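Local coordinates for phenazine biosynthesis protein, PhzF family (Bacillus anthracis, PDB 3EDN) that is of uncertain function but, as a PhzF-family member with a diaminopimelate epimerase-like fold, is probably related to the isomerase of phenazine biosynthesis, at residues Q37-A40 with E41-F45; I98-A102 with G103-I107; L144-N147 with D148-V151. All blocks are in the same frame, centred on the assembly; numbering follows the deposited sequence.

Contact 1 of 3, residues Q37-A40 with E41-F45; sequences QRIA and EKVGF. With SO4 (sulfate ion), chain E.
Gln-37 and Glu-41 are joined through the backbone near the end of helix 33-43, the carbonyl of Gln-37 accepting Glu-41 N; the amide NE2 of Gln-37 turns instead to the backbone oxygen of Thr-65. One residue on, Arg-38 and Lys-42 share a helical bond, and their side chains run out along the same flank to a sulfate. The guanidinium presents an edge to the ion, whose sulfur lies in its plane: Arg-38 NE reaches sulfate O3 at 2.9 Å, and Arg-38 NH2 reaches sulfate O1 at 3.2 Å. A bend at chi3 (57°) turns the NE edge of Arg-38 to the ion. Lys-42 is extended as far as CE and then kinks at chi4 (-70°), which brings Lys-42 NZ within 3.1 Å of sulfate O1, with a weak second bond to O2. Arg-38 NH2 also forms a salt bridge with the terminal carboxylate of Ile-299. Ile-39 lies on the buried flank, where it touches Phe-50; its side chain crosses that of Val-43 obliquely, Ile-39 CG2 lying 3.9 Å from Val-43 CG2. Ile-39 O receives Val-43 N in the straightest of the four helical bonds (2.8 Å, 171°). Ala-40, against Thr-48 and Phe-64, supplies the last acceptor: Ala-40 O takes Gly-44 N and, at 2.9 Å, a water that also donates to Phe-45 O. Gly-44 leaves the helix with positive phi, and Val-43 CG1 then lies over one face of the Phe-45 ring, toward its rim. Arg-38 NH2 and Lys-42 NZ stay 5.1 Å apart and both reach sulfate O1, so this flank can hold an anion, here a sulfate probably from the crystallisation liquor; the other flank packs mostly on apolar side chains.

Contact 2 of 3, residues I98-A102 with G103-I107; sequences IETKA and GILPI. With SO4 (sulfate ion), chain O.
The flat peptide group carrying Gly-103 O meets two donors from Thr-100 in different directions. Thr-100 OG1 comes in the carbonyl plane, on a lone pair, at 2.8 Å, whereas Thr-100 N stands above that plane, 49° out of it, at 3.0 Å. The hydroxyl can do this because chi1 (79°) sets OG1 between the backbone N and the carbonyl carbon; there it also accepts Ala-102 N at 3.0 Å, making an ST turn, and so ties both sides of the bend. Gly-103 N returns a bond to Thr-100 O. Farther along, Ile-98 and Leu-105 exchange two backbone bonds, and Ile-104 CA adds a C-H...O contact to Ile-98 O. On the sheet face of Ile-98, Thr-100 and Leu-105, the side chains of Thr-100 and Leu-105 cross at about a right angle, Thr-100 CG2 lying 3.8 Å from Leu-105 CD1. Next to them Ile-98 CD1 presses on Ile-107 CG1 at 3.3 Å, tighter than usual van der Waals contact, and helix 74-86 packs on both isoleucines. Glu-99 points to the other face, bonding Ser-54 and making a salt bridge with Lys-2 of the second subunit. Lys-101, fully extended, carries NZ to a sulfate oxygen, O3, at 2.8 Å and also pairs with Glu-69. This is a tight antiparallel beta hairpin, strands 95-100 and 103-111 joined through a type I turn from Thr-100 to Gly-103.

Contact 3 of 3, residues L144-N147 with D148-V151; sequences LEVN and DLDV
Asp-148 OD2 is gripped from two directions: Glu-145 N donates to it at 2.8 Å in a nearly straight bond (169°), and Arg-177 forms a salt bridge with the same oxygen. The N-H of Glu-145 meets OD2 on its anti side, 25° out of the carboxylate plane. With CG anti to its own carbonyl carbon (chi1 -66°), Asp-148 brings OD2 back to the N-H of Glu-145. Leu-144 CB lies 3.5 Å from Asp-148 OD2, and the leucine side chain crosses the aspartate at an angle while also packing on Val-174 of helix 172-177. In return, Asp-148 N donates to Glu-145 O at 3.0 Å, coming from well above the carbonyl plane. Asp-148 thus makes a pair of reciprocal bonds with the backbone of Glu-145, three residues back, and the second of them is the first bond of a short 3-10 segment, 146-148, in the loop between helix 135-141 and strand 156-159. A weak bond from Leu-149 N to Val-146 O, 3.3 Å long, continues the 3-10 pattern, and the methyls Val-146 CG2 and Leu-149 CD1 approach loosely at 4.2 Å. The carboxylate of Glu-145 is directed to His-140 instead. Asp-148 OD1 takes a hydrogen bond from a water at 2.7 Å, and that water also donates to Asn-147 OD1 at 2.8 Å, spanning an amide and a carboxylate. Leu-149 lies against Val-167, while Lys-170 NZ collects the carbonyl oxygens of Asn-147 and Leu-149.

The three contacts follow one another along the chain in order, none enclosing another. Contacts 1 and 2 are neighbours, their centres about 23 Å apart and their nearest atoms about 9 Å: helix 33-43 packs on strand 59-64, and that strand pairs with strand 95-100 of the hairpin. Contact 3 stands well apart, its centre about 40 Å from that of contact 1 and 41 Å from that of contact 2, on the opposite side of the chain's centre from contact 2, beside strand 163-168 and helix 172-177. The three thus sample both halves of the diaminopimelate epimerase-like fold, which the long strand 282-298 helps to join.

Contact 1 of 3, residues Q37-A40 with E41-F45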
ATOM      1  N   GLN A  37      -4.043   0.121   7.229  1.00 11.04           N
ATOM      2  CA  GLN A  37      -4.148  -0.805   8.348  1.00 11.48           C
ATOM      3  C   GLN A  37      -4.297  -0.043   9.682  1.00 11.83           C
ATOM      4  O   GLN A  37      -5.123  -0.399  10.543  1.00 11.42           O
ATOM      5  CB  GLN A  37      -2.938  -1.730   8.369  1.00 11.50           C
ATOM      6  CG  GLN A  37      -2.977  -2.708   9.514  1.00 11.61           C
ATOM      7  CD  GLN A  37      -4.097  -3.712   9.363  1.00 11.25           C
ATOM      8  OE1 GLN A  37      -3.981  -4.686   8.597  1.00 13.03           O
ATOM      9  NE2 GLN A  37      -5.205  -3.479  10.078  1.00 12.81           N
ATOM     10  N   ARG A  38      -3.529   1.035   9.834  1.00 12.14           N
ATOM     11  CA  ARG A  38      -3.604   1.853  11.041  1.00 12.64           C
ATOM     12  C   ARG A  38      -4.947   2.560  11.165  1.00 12.50           C
ATOM     13  O   ARG A  38      -5.497   2.678  12.260  1.00 12.58           O
ATOM     14  CB  ARG A  38      -2.454   2.861  11.088  1.00 14.76           C
ATOM     15  CG  ARG A  38      -1.118   2.181  11.325  1.00 17.79           C
ATOM     16  CD  ARG A  38       0.051   3.148  11.151  1.00 18.99           C
ATOM     17  NE  ARG A  38      -0.049   4.315  12.023  1.00 20.32           N
ATOM     18  CZ  ARG A  38       0.002   5.573  11.590  1.00 20.88           C
ATOM     19  NH1 ARG A  38       0.179   5.822  10.289  1.00 21.51           N
ATOM     20  NH2 ARG A  38      -0.105   6.580  12.462  1.00 21.20           N
ATOM     21  N   ILE A  39      -5.464   3.055  10.046  1.00 11.47           N
ATOM     22  CA  ILE A  39      -6.776   3.687  10.070  1.00 12.28           C
ATOM     23  C   ILE A  39      -7.831   2.670  10.496  1.00 12.00           C
ATOM     24  O   ILE A  39      -8.673   2.957  11.344  1.00 12.09           O
ATOM     25  CB  ILE A  39      -7.134   4.276   8.697  1.00 12.01           C
ATOM     26  CG1 ILE A  39      -6.317   5.539   8.413  1.00 12.26           C
ATOM     27  CG2 ILE A  39      -8.630   4.597   8.621  1.00 11.91           C
ATOM     28  CD1 ILE A  39      -6.226   5.908   6.928  1.00 12.72           C
ATOM     29  N   ALA A  40      -7.777   1.474   9.931  1.00 11.32           N
ATOM     30  CA  ALA A  40      -8.754   0.456  10.301  1.00 11.78           C
ATOM     31  C   ALA A  40      -8.654   0.110  11.791  1.00 11.97           C
ATOM     32  O   ALA A  40      -9.668  -0.144  12.436  1.00 11.74           O
ATOM     33  CB  ALA A  40      -8.602  -0.795   9.438  1.00 12.29           C
ATOM     34  N   GLU A  41      -7.440   0.110  12.339  1.00 12.23           N
ATOM     35  CA  GLU A  41      -7.267  -0.194  13.751  1.00 14.11           C
ATOM     36  C   GLU A  41      -7.891   0.906  14.612  1.00 13.40           C
ATOM     37  O   GLU A  41      -8.610   0.623  15.583  1.00 13.60           O
ATOM     38  CB  GLU A  41      -5.783  -0.362  14.077  1.00 15.72           C
ATOM     39  CG  GLU A  41      -5.551  -0.843  15.499  1.00 18.57           C
ATOM     40  CD  GLU A  41      -5.651   0.263  16.542  1.00 20.46           C
ATOM     41  OE1 GLU A  41      -5.266   1.409  16.244  1.00 21.49           O
ATOM     42  OE2 GLU A  41      -6.116  -0.027  17.672  1.00 22.35           O
ATOM     43  N   LYS A  42      -7.637   2.156  14.249  1.00 13.16           N
ATOM     44  CA  LYS A  42      -8.151   3.299  15.010  1.00 13.11           C
ATOM     45  C   LYS A  42      -9.665   3.443  14.891  1.00 12.76           C
ATOM     46  O   LYS A  42     -10.338   3.797  15.860  1.00 13.98           O
ATOM     47  CB  LYS A  42      -7.485   4.571  14.525  1.00 14.84           C
ATOM     48  CG  LYS A  42      -6.011   4.542  14.770  1.00 16.64           C
ATOM     49  CD  LYS A  42      -5.352   5.808  14.326  1.00 18.24           C
ATOM     50  CE  LYS A  42      -3.868   5.754  14.649  1.00 20.13           C
ATOM     51  NZ  LYS A  42      -3.646   5.830  16.106  1.00 22.24           N
ATOM     52  N   VAL A  43     -10.197   3.194  13.692  1.00 13.29           N
ATOM     53  CA  VAL A  43     -11.646   3.136  13.498  1.00 12.94           C
ATOM     54  C   VAL A  43     -12.247   2.064  14.418  1.00 13.11           C
ATOM     55  O   VAL A  43     -13.240   2.305  15.108  1.00 13.17           O
ATOM     56  CB  VAL A  43     -12.008   2.877  11.996  1.00 12.33           C
ATOM     57  CG1 VAL A  43     -13.498   2.558  11.830  1.00 14.59           C
ATOM     58  CG2 VAL A  43     -11.620   4.069  11.121  1.00 13.39           C
ATOM     59  N   GLY A  44     -11.628   0.889  14.452  1.00 12.59           N
ATOM     60  CA  GLY A  44     -12.033  -0.150  15.393  1.00 13.95           C
ATOM     61  C   GLY A  44     -13.331  -0.861  15.059  1.00 14.32           C
ATOM     62  O   GLY A  44     -13.853  -1.617  15.892  1.00 16.17           O
ATOM     63  N   PHE A  45     -13.874  -0.621  13.864  1.00 14.56           N
ATOM     64  CA  PHE A  45     -15.020  -1.401  13.399  1.00 13.75           C
ATOM     65  C   PHE A  45     -14.547  -2.767  12.943  1.00 13.29           C
ATOM     66  O   PHE A  45     -13.365  -2.971  12.703  1.00 12.07           O
ATOM     67  CB  PHE A  45     -15.739  -0.754  12.215  1.00 14.63           C
ATOM     68  CG  PHE A  45     -16.311   0.604  12.490  1.00 14.14           C
ATOM     69  CD1 PHE A  45     -16.408   1.128  13.775  1.00 16.23           C
ATOM     70  CD2 PHE A  45     -16.770   1.362  11.421  1.00 15.54           C
ATOM     71  CE1 PHE A  45     -16.953   2.412  13.984  1.00 16.02           C
ATOM     72  CE2 PHE A  45     -17.309   2.626  11.618  1.00 15.78           C
ATOM     73  CZ  PHE A  45     -17.403   3.151  12.899  1.00 15.68           C
TER
HETATM   74  S   SO4 E 302      -0.296   4.134  15.836  0.50 18.61           S
HETATM   75  O1  SO4 E 302      -0.708   5.460  15.365  0.50 19.05           O
HETATM   76  O2  SO4 E 302      -1.472   3.337  16.180  0.50 19.92           O
HETATM   77  O3  SO4 E 302       0.466   3.483  14.776  0.50 19.45           O
HETATM   78  O4  SO4 E 302       0.516   4.317  17.033  0.50 20.27           O
HETATM   79  O   HOH W   1     -12.106  -1.027  11.211  1.00 11.03           O

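Contact 2 of 3, residues I98-A102 with G103-I107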
ATOM      1  N   ILE A  98     -15.188  -4.145  -9.691  1.00 12.66           N
ATOM      2  CA  ILE A  98     -14.329  -3.828  -8.561  1.00 12.65           C
ATOM      3  C   ILE A  98     -13.126  -4.758  -8.576  1.00 12.97           C
ATOM      4  O   ILE A  98     -13.260  -5.979  -8.472  1.00 14.59           O
ATOM      5  CB  ILE A  98     -15.054  -4.008  -7.200  1.00 12.87           C
ATOM      6  CG1 ILE A  98     -16.347  -3.183  -7.132  1.00 12.40           C
ATOM      7  CG2 ILE A  98     -14.111  -3.646  -6.058  1.00 12.82           C
ATOM      8  CD1 ILE A  98     -17.202  -3.500  -5.909  1.00 12.89           C
ATOM      9  N   GLU A  99     -11.939  -4.185  -8.720  1.00 12.59           N
ATOM     10  CA  GLU A  99     -10.731  -4.975  -8.591  1.00 13.75           C
ATOM     11  C   GLU A  99     -10.458  -5.311  -7.129  1.00 13.53           C
ATOM     12  O   GLU A  99     -10.390  -4.414  -6.287  1.00 14.55           O
ATOM     13  CB  GLU A  99      -9.532  -4.242  -9.183  1.00 14.51           C
ATOM     14  CG  GLU A  99      -8.301  -5.132  -9.154  1.00 15.63           C
ATOM     15  CD  GLU A  99      -7.039  -4.468  -9.637  1.00 17.44           C
ATOM     16  OE1 GLU A  99      -7.057  -3.240  -9.903  1.00 17.57           O
ATOM     17  OE2 GLU A  99      -6.027  -5.211  -9.740  1.00 18.04           O
ATOM     18  N   THR A 100     -10.323  -6.597  -6.825  1.00 14.71           N
ATOM     19  CA  THR A 100      -9.929  -7.017  -5.479  1.00 16.24           C
ATOM     20  C   THR A 100      -8.829  -8.066  -5.569  1.00 17.60           C
ATOM     21  O   THR A 100      -8.518  -8.582  -6.649  1.00 17.87           O
ATOM     22  CB  THR A 100     -11.094  -7.631  -4.655  1.00 17.19           C
ATOM     23  OG1 THR A 100     -11.303  -8.992  -5.056  1.00 18.67           O
ATOM     24  CG2 THR A 100     -12.382  -6.816  -4.796  1.00 17.20           C
ATOM     25  N   LYS A 101      -8.245  -8.388  -4.420  1.00 18.05           N
ATOM     26  CA  LYS A 101      -7.188  -9.379  -4.379  1.00 19.93           C
ATOM     27  C   LYS A 101      -7.721 -10.777  -4.698  1.00 20.53           C
ATOM     28  O   LYS A 101      -6.951 -11.666  -5.070  1.00 23.35           O
ATOM     29  CB  LYS A 101      -6.452  -9.330  -3.033  1.00 19.69           C
ATOM     30  CG  LYS A 101      -5.583  -8.079  -2.892  1.00 19.98           C
ATOM     31  CD  LYS A 101      -4.699  -8.110  -1.657  1.00 20.57           C
ATOM     32  CE  LYS A 101      -3.752  -6.925  -1.650  1.00 20.15           C
ATOM     33  NZ  LYS A 101      -2.865  -7.001  -0.460  1.00 20.69           N
ATOM     34  N   ALA A 102      -9.034 -10.972  -4.589  1.00 21.01           N
ATOM     35  CA  ALA A 102      -9.642 -12.255  -4.962  1.00 21.58           C
ATOM     36  C   ALA A 102     -10.190 -12.258  -6.397  1.00 21.92           C
ATOM     37  O   ALA A 102     -10.871 -13.208  -6.801  1.00 24.43           O
ATOM     38  CB  ALA A 102     -10.721 -12.652  -3.969  1.00 21.77           C
ATOM     39  N   GLY A 103      -9.895 -11.209  -7.161  1.00 20.68           N
ATOM     40  CA  GLY A 103     -10.391 -11.094  -8.531  1.00 18.79           C
ATOM     41  C   GLY A 103     -11.276  -9.880  -8.773  1.00 18.52           C
ATOM     42  O   GLY A 103     -11.589  -9.130  -7.848  1.00 17.49           O
ATOM     43  N   ILE A 104     -11.651  -9.671 -10.028  1.00 17.33           N
ATOM     44  CA  ILE A 104     -12.559  -8.594 -10.390  1.00 17.36           C
ATOM     45  C   ILE A 104     -13.993  -9.042 -10.121  1.00 17.54           C
ATOM     46  O   ILE A 104     -14.437 -10.072 -10.644  1.00 17.71           O
ATOM     47  CB  ILE A 104     -12.367  -8.151 -11.861  1.00 17.83           C
ATOM     48  CG1 ILE A 104     -10.936  -7.652 -12.066  1.00 18.15           C
ATOM     49  CG2 ILE A 104     -13.393  -7.074 -12.262  1.00 17.84           C
ATOM     50  CD1 ILE A 104     -10.607  -7.279 -13.483  1.00 19.26           C
ATOM     51  N   LEU A 105     -14.695  -8.263  -9.293  1.00 16.90           N
ATOM     52  CA  LEU A 105     -16.094  -8.529  -8.922  1.00 16.47           C
ATOM     53  C   LEU A 105     -17.063  -7.692  -9.737  1.00 16.23           C
ATOM     54  O   LEU A 105     -16.997  -6.476  -9.713  1.00 14.94           O
ATOM     55  CB  LEU A 105     -16.324  -8.194  -7.445  1.00 18.04           C
ATOM     56  CG  LEU A 105     -15.396  -8.796  -6.400  1.00 19.02           C
ATOM     57  CD1 LEU A 105     -15.845  -8.300  -5.028  1.00 20.53           C
ATOM     58  CD2 LEU A 105     -15.389 -10.322  -6.471  1.00 20.15           C
ATOM     59  N   PRO A 106     -17.977  -8.332 -10.463  1.00 15.56           N
ATOM     60  CA  PRO A 106     -19.071  -7.599 -11.077  1.00 14.90           C
ATOM     61  C   PRO A 106     -20.161  -7.308 -10.043  1.00 14.54           C
ATOM     62  O   PRO A 106     -20.623  -8.222  -9.341  1.00 15.37           O
ATOM     63  CB  PRO A 106     -19.627  -8.575 -12.124  1.00 15.87           C
ATOM     64  CG  PRO A 106     -18.756  -9.757 -12.092  1.00 17.01           C
ATOM     65  CD  PRO A 106     -18.006  -9.757 -10.801  1.00 15.64           C
ATOM     66  N   ILE A 107     -20.584  -6.052  -9.981  1.00 13.30           N
ATOM     67  CA  ILE A 107     -21.594  -5.574  -9.044  1.00 12.91           C
ATOM     68  C   ILE A 107     -22.758  -4.989  -9.807  1.00 12.79           C
ATOM     69  O   ILE A 107     -22.547  -4.273 -10.786  1.00 14.52           O
ATOM     70  CB  ILE A 107     -21.000  -4.438  -8.171  1.00 14.27           C
ATOM     71  CG1 ILE A 107     -19.762  -4.929  -7.419  1.00 15.60           C
ATOM     72  CG2 ILE A 107     -22.058  -3.791  -7.258  1.00 15.13           C
ATOM     73  CD1 ILE A 107     -19.971  -6.137  -6.535  1.00 15.10           C
TER
HETATM   74  S   SO4 O 302       0.673  -5.263  -0.491  0.50 16.29           S
HETATM   75  O1  SO4 O 302       1.563  -4.497  -1.356  0.50 18.05           O
HETATM   76  O2  SO4 O 302       0.193  -4.438   0.608  0.50 16.85           O
HETATM   77  O3  SO4 O 302      -0.446  -5.771  -1.277  0.50 17.17           O
HETATM   78  O4  SO4 O 302       1.452  -6.380   0.048  0.50 17.77           O

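Contact 3 of 3, residues L144-N147 with D148-V151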
ATOM      1  N   LEU A 144     -29.128 -24.459  24.466  1.00 16.45           N
ATOM      2  CA  LEU A 144     -30.445 -25.045  24.269  1.00 16.35           C
ATOM      3  C   LEU A 144     -30.499 -26.500  24.727  1.00 16.94           C
ATOM      4  O   LEU A 144     -29.493 -27.075  25.147  1.00 16.75           O
ATOM      5  CB  LEU A 144     -30.818 -24.990  22.792  1.00 15.41           C
ATOM      6  CG  LEU A 144     -30.926 -23.592  22.185  1.00 15.72           C
ATOM      7  CD1 LEU A 144     -31.191 -23.749  20.690  1.00 15.13           C
ATOM      8  CD2 LEU A 144     -32.025 -22.810  22.854  1.00 16.17           C
ATOM      9  N   GLU A 145     -31.687 -27.092  24.636  1.00 16.88           N
ATOM     10  CA  GLU A 145     -31.829 -28.529  24.834  1.00 17.37           C
ATOM     11  C   GLU A 145     -32.193 -29.167  23.506  1.00 16.86           C
ATOM     12  O   GLU A 145     -32.577 -28.479  22.550  1.00 17.64           O
ATOM     13  CB  GLU A 145     -32.873 -28.863  25.913  1.00 17.31           C
ATOM     14  CG  GLU A 145     -32.584 -28.267  27.285  1.00 19.22           C
ATOM     15  CD  GLU A 145     -31.369 -28.890  27.959  1.00 19.90           C
ATOM     16  OE1 GLU A 145     -30.983 -30.020  27.580  1.00 19.67           O
ATOM     17  OE2 GLU A 145     -30.796 -28.244  28.870  1.00 21.27           O
ATOM     18  N   VAL A 146     -32.071 -30.484  23.428  1.00 16.91           N
ATOM     19  CA  VAL A 146     -32.200 -31.169  22.148  1.00 15.68           C
ATOM     20  C   VAL A 146     -33.593 -31.040  21.485  1.00 14.62           C
ATOM     21  O   VAL A 146     -33.724 -31.070  20.251  1.00 15.40           O
ATOM     22  CB  VAL A 146     -31.715 -32.649  22.246  1.00 16.46           C
ATOM     23  CG1 VAL A 146     -32.769 -33.550  22.920  1.00 16.54           C
ATOM     24  CG2 VAL A 146     -31.346 -33.172  20.883  1.00 16.56           C
ATOM     25  N   ASN A 147     -34.630 -30.865  22.302  1.00 13.54           N
ATOM     26  CA  ASN A 147     -35.980 -30.708  21.770  1.00 13.68           C
ATOM     27  C   ASN A 147     -36.302 -29.277  21.357  1.00 13.53           C
ATOM     28  O   ASN A 147     -37.426 -28.978  20.978  1.00 13.43           O
ATOM     29  CB  ASN A 147     -37.044 -31.228  22.749  1.00 13.82           C
ATOM     30  CG  ASN A 147     -37.103 -30.429  24.036  1.00 13.79           C
ATOM     31  OD1 ASN A 147     -36.178 -29.671  24.365  1.00 14.57           O
ATOM     32  ND2 ASN A 147     -38.192 -30.609  24.795  1.00 14.28           N
ATOM     33  N   ASP A 148     -35.297 -28.401  21.399  1.00 13.78           N
ATOM     34  CA  ASP A 148     -35.430 -27.067  20.793  1.00 13.31           C
ATOM     35  C   ASP A 148     -35.099 -27.083  19.303  1.00 13.68           C
ATOM     36  O   ASP A 148     -35.407 -26.119  18.584  1.00 13.53           O
ATOM     37  CB  ASP A 148     -34.517 -26.071  21.505  1.00 13.67           C
ATOM     38  CG  ASP A 148     -34.925 -25.827  22.929  1.00 14.94           C
ATOM     39  OD1 ASP A 148     -36.139 -25.671  23.174  1.00 15.36           O
ATOM     40  OD2 ASP A 148     -34.034 -25.770  23.796  1.00 15.16           O
ATOM     41  N   LEU A 149     -34.449 -28.146  18.842  1.00 14.00           N
ATOM     42  CA  LEU A 149     -34.122 -28.293  17.421  1.00 15.15           C
ATOM     43  C   LEU A 149     -35.364 -28.660  16.614  1.00 15.86           C
ATOM     44  O   LEU A 149     -36.280 -29.324  17.121  1.00 16.99           O
ATOM     45  CB  LEU A 149     -33.033 -29.359  17.218  1.00 15.43           C
ATOM     46  CG  LEU A 149     -31.715 -29.125  17.967  1.00 16.23           C
ATOM     47  CD1 LEU A 149     -30.799 -30.321  17.804  1.00 16.36           C
ATOM     48  CD2 LEU A 149     -31.014 -27.883  17.459  1.00 16.74           C
ATOM     49  N   ASP A 150     -35.389 -28.241  15.359  1.00 15.98           N
ATOM     50  CA  ASP A 150     -36.455 -28.606  14.443  1.00 16.51           C
ATOM     51  C   ASP A 150     -36.075 -29.920  13.772  1.00 18.48           C
ATOM     52  O   ASP A 150     -35.186 -29.946  12.926  1.00 18.96           O
ATOM     53  CB  ASP A 150     -36.635 -27.501  13.406  1.00 17.10           C
ATOM     54  CG  ASP A 150     -37.707 -27.814  12.382  1.00 17.86           C
ATOM     55  OD1 ASP A 150     -38.309 -28.920  12.415  1.00 17.93           O
ATOM     56  OD2 ASP A 150     -37.959 -26.943  11.529  1.00 19.06           O
ATOM     57  N   VAL A 151     -36.753 -30.999  14.158  1.00 18.49           N
ATOM     58  CA  VAL A 151     -36.412 -32.331  13.673  1.00 19.66           C
ATOM     59  C   VAL A 151     -36.708 -32.512  12.174  1.00 19.55           C
ATOM     60  O   VAL A 151     -36.148 -33.407  11.513  1.00 21.15           O
ATOM     61  CB  VAL A 151     -37.146 -33.454  14.486  1.00 20.63           C
ATOM     62  CG1 VAL A 151     -36.986 -33.240  15.986  1.00 21.84           C
ATOM     63  CG2 VAL A 151     -38.619 -33.511  14.126  1.00 21.81           C
TER
HETATM   64  O   HOH W   2     -36.850 -27.085  25.334  1.00 13.11           O